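Local coordinates for protein putative cytosine/guanine deaminase (Unidentified, PDB 2PAJ) that catalyses the zinc-dependent hydrolytic deamination of 2-amino-4-hydroxypteridines, isoxanthopterin among them, to 2,4-dihydroxypteridines with release of ammonium, at residues R229-T234 with V268-E273; L166-A171 with E198-R203; E233-A238 with H274-S279; A295-T300 with R322-A327. All coordinates share one frame; numbering follows the deposited sequence.

Contact 1. Residues R229-T234 with V268-E273; sequences REMRET and VAFCGE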
loop_
_atom_site.group_PDB
_atom_site.type_symbol
_atom_site.label_atom_id
_atom_site.label_comp_id
_atom_site.label_asym_id
_atom_site.label_seq_id
_atom_site.Cartn_x
_atom_site.Cartn_y
_atom_site.Cartn_z
ATOM N N ARG A 229 22.999 -1.236 -17.241
ATOM C CA ARG A 229 22.992 -0.160 -18.234
ATOM C C ARG A 229 21.523 0.230 -18.380
ATOM O O ARG A 229 21.171 1.398 -18.567
ATOM C CB ARG A 229 23.544 -0.690 -19.564
ATOM C CG ARG A 229 23.254 0.143 -20.807
ATOM C CD ARG A 229 23.388 -0.773 -22.031
ATOM N NE ARG A 229 23.317 -0.092 -23.326
ATOM C CZ ARG A 229 23.520 -0.708 -24.499
ATOM N NH1 ARG A 229 23.801 -2.015 -24.540
ATOM N NH2 ARG A 229 23.461 -0.021 -25.641
ATOM N N GLU A 230 20.671 -0.781 -18.286
ATOM C CA GLU A 230 19.248 -0.577 -18.392
ATOM C C GLU A 230 18.656 0.132 -17.174
ATOM O O GLU A 230 17.677 0.860 -17.305
ATOM C CB GLU A 230 18.546 -1.913 -18.624
ATOM C CG GLU A 230 18.441 -2.276 -20.081
ATOM C CD GLU A 230 17.825 -3.642 -20.300
ATOM O OE1 GLU A 230 17.337 -3.907 -21.427
ATOM O OE2 GLU A 230 17.843 -4.458 -19.349
ATOM N N MET A 231 19.232 -0.050 -15.985
ATOM C CA MET A 231 18.635 0.644 -14.855
ATOM C C MET A 231 18.912 2.146 -14.927
ATOM O O MET A 231 18.127 2.953 -14.427
ATOM C CB MET A 231 19.023 0.020 -13.486
ATOM C CG MET A 231 20.428 -0.517 -13.274
ATOM S SD MET A 231 20.542 -1.641 -11.797
ATOM C CE MET A 231 21.135 -0.543 -10.543
ATOM N N ARG A 232 19.999 2.532 -15.589
ATOM C CA ARG A 232 20.285 3.955 -15.732
ATOM C C ARG A 232 19.241 4.566 -16.664
ATOM O O ARG A 232 18.535 5.515 -16.291
ATOM C CB ARG A 232 21.680 4.204 -16.302
ATOM C CG ARG A 232 22.802 4.004 -15.305
ATOM C CD ARG A 232 24.021 4.804 -15.706
ATOM N NE ARG A 232 25.136 4.682 -14.768
ATOM C CZ ARG A 232 25.871 3.584 -14.608
ATOM N NH1 ARG A 232 25.607 2.505 -15.331
ATOM N NH2 ARG A 232 26.878 3.562 -13.735
ATOM N N GLU A 233 19.129 4.015 -17.870
ATOM C CA GLU A 233 18.167 4.545 -18.824
ATOM C C GLU A 233 16.749 4.404 -18.292
ATOM O O GLU A 233 15.905 5.270 -18.488
ATOM C CB GLU A 233 18.328 3.862 -20.189
ATOM C CG GLU A 233 18.285 2.342 -20.178
ATOM C CD GLU A 233 18.921 1.726 -21.440
ATOM O OE1 GLU A 233 20.150 1.919 -21.641
ATOM O OE2 GLU A 233 18.198 1.052 -22.224
ATOM N N THR A 234 16.497 3.318 -17.589
ATOM C CA THR A 234 15.176 3.089 -17.022
ATOM C C THR A 234 14.830 4.186 -16.004
ATOM O O THR A 234 13.674 4.590 -15.884
ATOM C CB THR A 234 15.124 1.719 -16.349
ATOM O OG1 THR A 234 13.855 1.120 -16.596
ATOM C CG2 THR A 234 15.360 1.847 -14.873
ATOM N N VAL A 268 23.275 -1.287 -2.272
ATOM C CA VAL A 268 22.798 0.083 -2.213
ATOM C C VAL A 268 23.770 1.002 -2.968
ATOM O O VAL A 268 23.355 1.823 -3.777
ATOM C CB VAL A 268 22.655 0.534 -0.735
ATOM C CG1 VAL A 268 22.232 1.985 -0.652
ATOM C CG2 VAL A 268 21.646 -0.345 -0.045
ATOM N N ALA A 269 25.063 0.837 -2.710
ATOM C CA ALA A 269 26.098 1.634 -3.358
ATOM C C ALA A 269 26.060 1.460 -4.887
ATOM O O ALA A 269 26.340 2.393 -5.642
ATOM C CB ALA A 269 27.471 1.240 -2.801
ATOM N N PHE A 270 25.710 0.260 -5.332
ATOM C CA PHE A 270 25.607 -0.047 -6.754
ATOM C C PHE A 270 24.406 0.719 -7.309
ATOM O O PHE A 270 24.490 1.382 -8.342
ATOM C CB PHE A 270 25.400 -1.551 -6.942
ATOM C CG PHE A 270 25.482 -2.000 -8.363
ATOM C CD1 PHE A 270 26.713 -2.132 -8.990
ATOM C CD2 PHE A 270 24.324 -2.282 -9.085
ATOM C CE1 PHE A 270 26.794 -2.535 -10.318
ATOM C CE2 PHE A 270 24.389 -2.686 -10.417
ATOM C CZ PHE A 270 25.625 -2.814 -11.039
ATOM N N CYS A 271 23.280 0.626 -6.610
ATOM C CA CYS A 271 22.071 1.335 -7.022
ATOM C C CYS A 271 22.354 2.818 -7.166
ATOM O O CYS A 271 21.882 3.461 -8.095
ATOM C CB CYS A 271 20.961 1.132 -5.999
ATOM S SG CYS A 271 20.189 -0.472 -6.099
ATOM N N GLY A 272 23.122 3.359 -6.231
ATOM C CA GLY A 272 23.455 4.764 -6.294
ATOM C C GLY A 272 24.190 5.077 -7.581
ATOM O O GLY A 272 23.834 6.005 -8.294
ATOM N N GLU A 273 25.206 4.275 -7.885
ATOM C CA GLU A 273 26.023 4.453 -9.073
ATOM C C GLU A 273 25.303 4.274 -10.406
ATOM O O GLU A 273 25.858 4.576 -11.462
ATOM C CB GLU A 273 27.231 3.522 -8.991
ATOM C CG GLU A 273 28.439 4.211 -8.380
ATOM C CD GLU A 273 29.577 3.270 -8.052
ATOM O OE1 GLU A 273 29.979 2.467 -8.924
ATOM O OE2 GLU A 273 30.081 3.349 -6.914
#
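M231 and F270 form a Met-aromatic contact between helices 228-240 and 267-273, two successive outer helices of an amidohydrolase TIM barrel. The short segments cross at -56° with their axes 10.5 Å apart, a wide spacing for helices, and the long thioether chain of M231 does the reaching. Its CB already points toward 268-273. CG then takes the place between the backbone N and the carbonyl carbon (chi1 38°), and the chain runs on nearly straight to SD. The sulfur, M231 SD, approaches the F270 ring obliquely, 5.5 Å from its centroid. A bend at chi3 finally delivers the methyl, which does the touching: M231 CE is 3.9 Å from F270 CE2 and as close to F270 CD2, while on the backbone side it comes within 4.1 Å of C271 CA. F270 meets it because its ring is set anti to the backbone N, which brings CD2 and CE2 round from a CB that does not face the partner helix. The same ring also stacks on that of H274, so it is held from two directions. A more polar, more exposed margin accompanies this apolar one. R232 extends from CG to NE toward the end of helix 267-273, where the opposite charges of R232 NH2 and E273 OE1 stand 5.8 Å apart, without direct contact. The guanidinium comes nearer to the backbone carbonyl, approaching it obliquely, with R232 NH2 2.7 Å from E273 O.

Contact 2. Residues L166-A171 with E198-R203; sequences LLRGGA and ERLAAR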
loop_
_atom_site.group_PDB
_atom_site.type_symbol
_atom_site.label_atom_id
_atom_site.label_comp_id
_atom_site.label_asym_id
_atom_site.label_seq_id
_atom_site.Cartn_x
_atom_site.Cartn_y
_atom_site.Cartn_z
ATOM N N LEU A 166 -0.053 2.207 -9.293
ATOM C CA LEU A 166 0.491 1.108 -10.079
ATOM C C LEU A 166 2.014 1.092 -10.095
ATOM O O LEU A 166 2.653 2.058 -10.504
ATOM C CB LEU A 166 -0.031 1.176 -11.514
ATOM C CG LEU A 166 0.506 0.102 -12.465
ATOM C CD1 LEU A 166 0.197 -1.285 -11.920
ATOM C CD2 LEU A 166 -0.096 0.295 -13.844
ATOM N N LEU A 167 2.585 -0.017 -9.643
ATOM C CA LEU A 167 4.032 -0.187 -9.612
ATOM C C LEU A 167 4.362 -1.176 -10.739
ATOM O O LEU A 167 4.573 -2.363 -10.506
ATOM C CB LEU A 167 4.473 -0.752 -8.256
ATOM C CG LEU A 167 3.915 -0.121 -6.976
ATOM C CD1 LEU A 167 4.526 -0.811 -5.770
ATOM C CD2 LEU A 167 4.219 1.355 -6.957
ATOM N N ARG A 168 4.396 -0.659 -11.964
ATOM C CA ARG A 168 4.650 -1.443 -13.167
ATOM C C ARG A 168 5.974 -2.184 -13.095
ATOM O O ARG A 168 7.035 -1.595 -13.271
ATOM C CB ARG A 168 4.616 -0.508 -14.385
ATOM C CG ARG A 168 4.096 -1.121 -15.683
ATOM C CD ARG A 168 5.045 -2.161 -16.262
ATOM N NE ARG A 168 4.629 -2.602 -17.592
ATOM C CZ ARG A 168 5.263 -3.523 -18.310
ATOM N NH1 ARG A 168 6.350 -4.106 -17.830
ATOM N NH2 ARG A 168 4.801 -3.871 -19.502
ATOM N N GLY A 169 5.898 -3.487 -12.842
ATOM C CA GLY A 169 7.098 -4.293 -12.736
ATOM C C GLY A 169 7.422 -5.090 -13.978
ATOM O O GLY A 169 6.716 -5.011 -14.979
ATOM N N GLY A 170 8.499 -5.862 -13.914
ATOM C CA GLY A 170 8.887 -6.675 -15.049
ATOM C C GLY A 170 10.381 -6.915 -15.150
ATOM O O GLY A 170 11.157 -6.541 -14.267
ATOM N N ALA A 171 10.785 -7.560 -16.236
ATOM C CA ALA A 171 12.190 -7.842 -16.465
ATOM C C ALA A 171 12.514 -7.928 -17.942
ATOM O O ALA A 171 11.648 -8.179 -18.776
ATOM C CB ALA A 171 12.591 -9.136 -15.773
ATOM N N GLU A 198 5.100 4.819 -20.914
ATOM C CA GLU A 198 4.762 6.121 -21.477
ATOM C C GLU A 198 3.248 6.125 -21.732
ATOM O O GLU A 198 2.539 7.094 -21.443
ATOM C CB GLU A 198 5.560 6.331 -22.761
ATOM C CG GLU A 198 7.062 6.194 -22.517
ATOM C CD GLU A 198 7.923 6.749 -23.646
ATOM O OE1 GLU A 198 7.892 6.179 -24.769
ATOM O OE2 GLU A 198 8.634 7.753 -23.407
ATOM N N ARG A 199 2.763 5.000 -22.241
ATOM C CA ARG A 199 1.350 4.838 -22.509
ATOM C C ARG A 199 0.592 5.024 -21.190
ATOM O O ARG A 199 -0.318 5.850 -21.101
ATOM C CB ARG A 199 1.104 3.449 -23.093
ATOM C CG ARG A 199 -0.344 3.080 -23.210
ATOM C CD ARG A 199 -0.508 1.566 -23.098
ATOM N NE ARG A 199 -1.764 1.196 -22.440
ATOM C CZ ARG A 199 -1.844 0.327 -21.434
ATOM N NH1 ARG A 199 -0.746 -0.262 -20.975
ATOM N NH2 ARG A 199 -3.018 0.061 -20.869
ATOM N N LEU A 200 0.986 4.261 -20.172
ATOM C CA LEU A 200 0.368 4.330 -18.840
ATOM C C LEU A 200 0.526 5.694 -18.159
ATOM O O LEU A 200 -0.387 6.184 -17.494
ATOM C CB LEU A 200 0.968 3.258 -17.932
ATOM C CG LEU A 200 0.695 1.816 -18.354
ATOM C CD1 LEU A 200 1.511 0.865 -17.483
ATOM C CD2 LEU A 200 -0.809 1.534 -18.253
ATOM N N ALA A 201 1.693 6.298 -18.328
ATOM C CA ALA A 201 1.958 7.590 -17.733
ATOM C C ALA A 201 1.005 8.631 -18.279
ATOM O O ALA A 201 0.528 9.493 -17.554
ATOM C CB ALA A 201 3.379 8.005 -18.014
ATOM N N ALA A 202 0.721 8.545 -19.569
ATOM C CA ALA A 202 -0.161 9.511 -20.211
ATOM C C ALA A 202 -1.626 9.203 -19.974
ATOM O O ALA A 202 -2.451 10.103 -19.968
ATOM C CB ALA A 202 0.121 9.550 -21.696
ATOM N N ARG A 203 -1.943 7.934 -19.761
ATOM C CA ARG A 203 -3.318 7.522 -19.574
ATOM C C ARG A 203 -3.864 7.669 -18.159
ATOM O O ARG A 203 -4.932 8.250 -17.967
ATOM C CB ARG A 203 -3.456 6.071 -20.022
ATOM C CG ARG A 203 -4.868 5.543 -20.221
ATOM C CD ARG A 203 -4.750 4.039 -20.443
ATOM N NE ARG A 203 -5.923 3.355 -21.002
ATOM C CZ ARG A 203 -7.157 3.446 -20.520
ATOM N NH1 ARG A 203 -7.398 4.209 -19.458
ATOM N NH2 ARG A 203 -8.142 2.756 -21.085
#
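The guanidinium of R168, whose aliphatic stem packs against L200, makes cation-pi contacts with two aromatic rings, Y141 and Y193. Its nitrogens meet acids as well: NH2 forms a salt bridge with D196 and NH1 another with E188, and R168 NH1 adds a weak bond of 3.0 Å to G169 O within its own segment. A second flat group, the guanidinium of R199, is covered on one face by CD2 of its neighbour L200, placed toward the rim of the group, while its nitrogens form salt bridges with D196 and D148. D196 thus lies between the two arginines and probably offsets their like charges, R168 NE and R199 NH1 being 6.8 Å apart.

Apart from these polar ends, the contact itself is small and wholly apolar. L200 points from its helix toward the strand with CG anti to the carbonyl carbon (chi1 -65°), and its CD1 methyl alone does the touching. L200 CD1 rests 3.7 Å from R168 CG, on the stem before the bend at chi2 carries the charged end away. The same methyl is 4.0 Å from L166 CD2. Both side chains cross that of L200 at about a right angle, so methyls and methylenes meet at points and the chains do not run alongside one another. L166 also packs on S150, L153 and F154 of helix 149-159, and L200 on S150. Alternate strand residues L166 and R168 therefore face the helices, as in a beta-alpha-beta crossover of the TIM barrel, where helix 190-203 covers strand 163-168 before the chain returns in parallel strand 213-217.

Contact 3. Residues E233-A238 with H274-S279; sequences ETAAVA and HDWLGS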
loop_
_atom_site.group_PDB
_atom_site.type_symbol
_atom_site.label_atom_id
_atom_site.label_comp_id
_atom_site.label_asym_id
_atom_site.label_seq_id
_atom_site.Cartn_x
_atom_site.Cartn_y
_atom_site.Cartn_z
ATOM N N GLU A 233 19.129 4.015 -17.870
ATOM C CA GLU A 233 18.167 4.545 -18.824
ATOM C C GLU A 233 16.749 4.404 -18.292
ATOM O O GLU A 233 15.905 5.270 -18.488
ATOM C CB GLU A 233 18.328 3.862 -20.189
ATOM C CG GLU A 233 18.285 2.342 -20.178
ATOM C CD GLU A 233 18.921 1.726 -21.440
ATOM O OE1 GLU A 233 20.150 1.919 -21.641
ATOM O OE2 GLU A 233 18.198 1.052 -22.224
ATOM N N THR A 234 16.497 3.318 -17.589
ATOM C CA THR A 234 15.176 3.089 -17.022
ATOM C C THR A 234 14.830 4.186 -16.004
ATOM O O THR A 234 13.674 4.590 -15.884
ATOM C CB THR A 234 15.124 1.719 -16.349
ATOM O OG1 THR A 234 13.855 1.120 -16.596
ATOM C CG2 THR A 234 15.360 1.847 -14.873
ATOM N N ALA A 235 15.843 4.657 -15.276
ATOM C CA ALA A 235 15.671 5.715 -14.284
ATOM C C ALA A 235 15.361 7.039 -14.985
ATOM O O ALA A 235 14.495 7.797 -14.551
ATOM C CB ALA A 235 16.939 5.849 -13.450
ATOM N N ALA A 236 16.078 7.295 -16.075
ATOM C CA ALA A 236 15.921 8.508 -16.861
ATOM C C ALA A 236 14.519 8.694 -17.421
ATOM O O ALA A 236 14.013 9.815 -17.487
ATOM C CB ALA A 236 16.923 8.510 -17.994
ATOM N N VAL A 237 13.895 7.604 -17.846
ATOM C CA VAL A 237 12.556 7.691 -18.410
ATOM C C VAL A 237 11.555 8.076 -17.330
ATOM O O VAL A 237 10.713 8.959 -17.528
ATOM C CB VAL A 237 12.135 6.357 -19.028
ATOM C CG1 VAL A 237 10.761 6.479 -19.651
ATOM C CG2 VAL A 237 13.156 5.935 -20.061
ATOM N N ALA A 238 11.656 7.399 -16.186
ATOM C CA ALA A 238 10.787 7.655 -15.048
ATOM C C ALA A 238 10.894 9.120 -14.674
ATOM O O ALA A 238 9.894 9.825 -14.580
ATOM C CB ALA A 238 11.204 6.787 -13.872
ATOM N N HIS A 274 24.059 3.810 -10.349
ATOM C CA HIS A 274 23.262 3.599 -11.546
ATOM C C HIS A 274 21.955 4.364 -11.525
ATOM O O HIS A 274 20.943 3.885 -12.031
ATOM C CB HIS A 274 22.997 2.114 -11.727
ATOM C CG HIS A 274 24.242 1.326 -11.975
ATOM N ND1 HIS A 274 24.560 0.807 -13.213
ATOM C CD2 HIS A 274 25.290 1.042 -11.166
ATOM C CE1 HIS A 274 25.753 0.243 -13.155
ATOM N NE2 HIS A 274 26.217 0.372 -11.924
ATOM N N ASP A 275 21.996 5.557 -10.932
ATOM C CA ASP A 275 20.841 6.446 -10.844
ATOM C C ASP A 275 19.594 5.847 -10.189
ATOM O O ASP A 275 18.468 6.163 -10.587
ATOM C CB ASP A 275 20.470 6.959 -12.244
ATOM C CG ASP A 275 21.609 7.728 -12.917
ATOM O OD1 ASP A 275 22.125 8.705 -12.320
ATOM O OD2 ASP A 275 21.987 7.353 -14.049
ATOM N N TRP A 276 19.787 5.004 -9.175
ATOM C CA TRP A 276 18.659 4.374 -8.506
ATOM C C TRP A 276 18.499 4.660 -7.019
ATOM O O TRP A 276 18.139 3.780 -6.236
ATOM C CB TRP A 276 18.659 2.858 -8.751
ATOM C CG TRP A 276 17.750 2.494 -9.852
ATOM C CD1 TRP A 276 17.996 2.608 -11.198
ATOM C CD2 TRP A 276 16.375 2.104 -9.731
ATOM N NE1 TRP A 276 16.858 2.324 -11.920
ATOM C CE2 TRP A 276 15.847 2.012 -11.051
ATOM C CE3 TRP A 276 15.532 1.828 -8.640
ATOM C CZ2 TRP A 276 14.510 1.656 -11.306
ATOM C CZ3 TRP A 276 14.211 1.475 -8.893
ATOM C CH2 TRP A 276 13.710 1.391 -10.220
ATOM N N LEU A 277 18.767 5.901 -6.634
ATOM C CA LEU A 277 18.587 6.341 -5.258
ATOM C C LEU A 277 17.982 7.735 -5.352
ATOM O O LEU A 277 17.883 8.302 -6.436
ATOM C CB LEU A 277 19.914 6.412 -4.491
ATOM C CG LEU A 277 20.732 5.154 -4.166
ATOM C CD1 LEU A 277 21.814 5.519 -3.159
ATOM C CD2 LEU A 277 19.846 4.060 -3.607
ATOM N N GLY A 278 17.586 8.287 -4.214
ATOM C CA GLY A 278 16.984 9.607 -4.200
ATOM C C GLY A 278 15.606 9.524 -3.601
ATOM O O GLY A 278 15.018 8.456 -3.567
ATOM N N SER A 279 15.092 10.648 -3.122
ATOM C CA SER A 279 13.767 10.684 -2.505
ATOM C C SER A 279 12.729 10.281 -3.532
ATOM O O SER A 279 11.543 10.159 -3.236
ATOM C CB SER A 279 13.482 12.090 -1.991
ATOM O OG SER A 279 13.894 13.052 -2.944
#
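D275 and W276, early in the loop 274-279, meet A235 and T234 on the side of helix 228-240. The residue before them, H274, leads its ring away from the helix segment, with ND1 hydrogen-bonded to P228 O; its own carbonyl oxygen lies at the edge of the W276 indole, in plane. D275 takes a positive phi of 56° as the C-prime residue of a Schellman motif that closes the preceding helix, with W276 N bonded to C271 O and D275 N to G272 O. At this turn D275 O lies 3.3 Å from A235 CB, and the two CB atoms, D275 and A235, are 3.9 Å apart. The oxygen also accepts a hydrogen bond from R239 NH1. W276 leaves its backbone at an angle to the helix, yet with chi1 at -98° the nitrogen side of the indole swings in. T234 CG2 sits at the edge of the ring, 3.3 Å from W276 NE1 and 3.7 Å from W276 CZ2, whereas A235 CB comes in obliquely, 3.8 Å from W276 NE1. Further along, L277 packs on T302, and G278, at a positive phi, gives its N-H to T302 OG1 as the chain heads for strand 281-284. Methyl groups of T234 and A235 thus lie beside the indole nitrogen, whose N-H has an acceptor, M231 O. A buried polar group is satisfied by the helix backbone while the carbon atoms around it supply plain van der Waals packing, so one side chain joins the loop to the helix in both ways.

Contact 4. Residues A295-T300 with R322-A327; sequences ALLAQT and REMADA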
loop_
_atom_site.group_PDB
_atom_site.type_symbol
_atom_site.label_atom_id
_atom_site.label_comp_id
_atom_site.label_asym_id
_atom_site.label_seq_id
_atom_site.Cartn_x
_atom_site.Cartn_y
_atom_site.Cartn_z
ATOM N N ALA A 295 23.341 4.988 5.829
ATOM C CA ALA A 295 23.698 6.398 5.697
ATOM C C ALA A 295 23.364 6.906 4.295
ATOM O O ALA A 295 22.842 8.012 4.125
ATOM C CB ALA A 295 25.183 6.581 5.982
ATOM N N LEU A 296 23.672 6.085 3.293
ATOM C CA LEU A 296 23.402 6.434 1.908
ATOM C C LEU A 296 21.906 6.552 1.671
ATOM O O LEU A 296 21.462 7.368 0.875
ATOM C CB LEU A 296 23.982 5.378 0.971
ATOM C CG LEU A 296 25.074 5.809 -0.006
ATOM C CD1 LEU A 296 25.307 4.682 -0.988
ATOM C CD2 LEU A 296 24.665 7.074 -0.740
ATOM N N LEU A 297 21.125 5.723 2.348
ATOM C CA LEU A 297 19.680 5.791 2.200
ATOM C C LEU A 297 19.179 7.051 2.867
ATOM O O LEU A 297 18.231 7.673 2.409
ATOM C CB LEU A 297 19.017 4.580 2.850
ATOM C CG LEU A 297 19.227 3.255 2.121
ATOM C CD1 LEU A 297 18.723 2.120 2.988
ATOM C CD2 LEU A 297 18.519 3.295 0.773
ATOM N N ALA A 298 19.836 7.416 3.962
ATOM C CA ALA A 298 19.472 8.596 4.724
ATOM C C ALA A 298 19.807 9.895 3.991
ATOM O O ALA A 298 19.005 10.827 3.985
ATOM C CB ALA A 298 20.161 8.566 6.083
ATOM N N GLN A 299 20.985 9.962 3.374
ATOM C CA GLN A 299 21.391 11.179 2.669
ATOM C C GLN A 299 20.661 11.387 1.344
ATOM O O GLN A 299 20.407 12.524 0.941
ATOM C CB GLN A 299 22.897 11.181 2.423
ATOM C CG GLN A 299 23.330 10.310 1.272
ATOM C CD GLN A 299 24.692 10.705 0.704
ATOM O OE1 GLN A 299 25.738 10.475 1.321
ATOM N NE2 GLN A 299 24.677 11.313 -0.482
ATOM N N THR A 300 20.322 10.288 0.675
ATOM C CA THR A 300 19.621 10.357 -0.598
ATOM C C THR A 300 18.118 10.492 -0.418
ATOM O O THR A 300 17.417 10.893 -1.339
ATOM C CB THR A 300 19.916 9.118 -1.470
ATOM O OG1 THR A 300 19.457 7.929 -0.813
ATOM C CG2 THR A 300 21.401 9.002 -1.711
ATOM N N ARG A 322 14.316 0.152 12.893
ATOM C CA ARG A 322 14.658 1.275 13.758
ATOM C C ARG A 322 16.157 1.446 13.869
ATOM O O ARG A 322 16.770 1.114 14.879
ATOM C CB ARG A 322 14.050 1.158 15.165
ATOM C CG ARG A 322 14.378 2.412 15.969
ATOM C CD ARG A 322 13.420 2.716 17.077
ATOM N NE ARG A 322 12.088 3.120 16.634
ATOM C CZ ARG A 322 11.086 2.270 16.426
ATOM N NH1 ARG A 322 11.281 0.960 16.604
ATOM N NH2 ARG A 322 9.868 2.728 16.114
ATOM N N GLU A 323 16.713 1.960 12.787
ATOM C CA GLU A 323 18.123 2.262 12.610
ATOM C C GLU A 323 17.997 3.110 11.368
ATOM O O GLU A 323 18.571 4.197 11.275
ATOM C CB GLU A 323 18.932 1.005 12.335
ATOM C CG GLU A 323 19.221 0.243 13.597
ATOM C CD GLU A 323 19.511 -1.212 13.330
ATOM O OE1 GLU A 323 20.626 -1.511 12.821
ATOM O OE2 GLU A 323 18.613 -2.049 13.617
ATOM N N MET A 324 17.193 2.615 10.432
ATOM C CA MET A 324 16.917 3.343 9.212
ATOM C C MET A 324 16.070 4.533 9.641
ATOM O O MET A 324 16.318 5.670 9.246
ATOM C CB MET A 324 16.125 2.469 8.241
ATOM C CG MET A 324 16.871 1.229 7.796
ATOM S SD MET A 324 16.209 0.477 6.301
ATOM C CE MET A 324 15.469 -0.963 6.890
ATOM N N ALA A 325 15.072 4.257 10.470
ATOM C CA ALA A 325 14.181 5.292 10.962
ATOM C C ALA A 325 14.980 6.314 11.753
ATOM O O ALA A 325 14.741 7.518 11.644
ATOM C CB ALA A 325 13.100 4.676 11.838
ATOM N N ASP A 326 15.941 5.837 12.541
ATOM C CA ASP A 326 16.764 6.732 13.348
ATOM C C ASP A 326 17.754 7.476 12.478
ATOM O O ASP A 326 18.108 8.625 12.762
ATOM C CB ASP A 326 17.511 5.948 14.423
ATOM C CG ASP A 326 16.576 5.346 15.447
ATOM O OD1 ASP A 326 15.688 6.088 15.928
ATOM O OD2 ASP A 326 16.725 4.142 15.768
ATOM N N ALA A 327 18.200 6.802 11.421
ATOM C CA ALA A 327 19.137 7.377 10.477
ATOM C C ALA A 327 18.428 8.494 9.730
ATOM O O ALA A 327 19.064 9.401 9.204
ATOM C CB ALA A 327 19.612 6.314 9.509
#
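A298 and A327 are the nearest CA pair between 295-300 and 322-327, the two CA atoms lying 5.9 Å apart. Both alanines point toward the partner segment, and the close spacing of the backbones is consistent with their short side chains: A298 CB lies 3.4 Å from A327 O and 4.1 Å from A327 CB. A methyl thus packs against a carbonyl oxygen as well as against another methyl. This close pair is the one nearer solvent, both alanines being partly exposed. The buried side is looser, where L297 and M324 barely touch, L297 CD1 standing 4.5 Å from M324 SD. L297 aims at the second helix with its CB, whereas M324 leaves its own backbone obliquely to the contact and also packs on V329. L297 has a further neighbour in T302, in the loop that follows its helix, so each of the two larger side chains touches a loop as well as its partner.

In the first segment T300 OG1 donates to L296 O at 2.7 Å, tilted only 16° from the carbonyl plane, and T300 N bonds the same oxygen at 3.1 Å, so one acceptor serves two donors. E323 stands at the N-cap of the short second helix, directly before M324. Small residues where the segments approach, and larger ones on the buried side, join two outer helices of the TIM barrel: helix 291-300 leads into strand 303-306, and helix 324-327 into its parallel neighbour 331-333.

Along the chain contact 2 comes first; contacts 1 and 3 follow from a shared start on helix 228-240, where their segments overlap at E233 and T234, and contact 4 is last. Contacts 1 and 3 have centres about 7 Å apart and continue into each other. Contact 4, its centre about 19 Å from either, touches both: L296 packs on A269 and on L277, and T300 on L277 and G278. Contact 2 touches none of the others, its centre lying about 29 Å from that of contact 4. Together they follow outer helices of the TIM barrel in chain order, around the strands that bring H248 and H285 to the zinc ion.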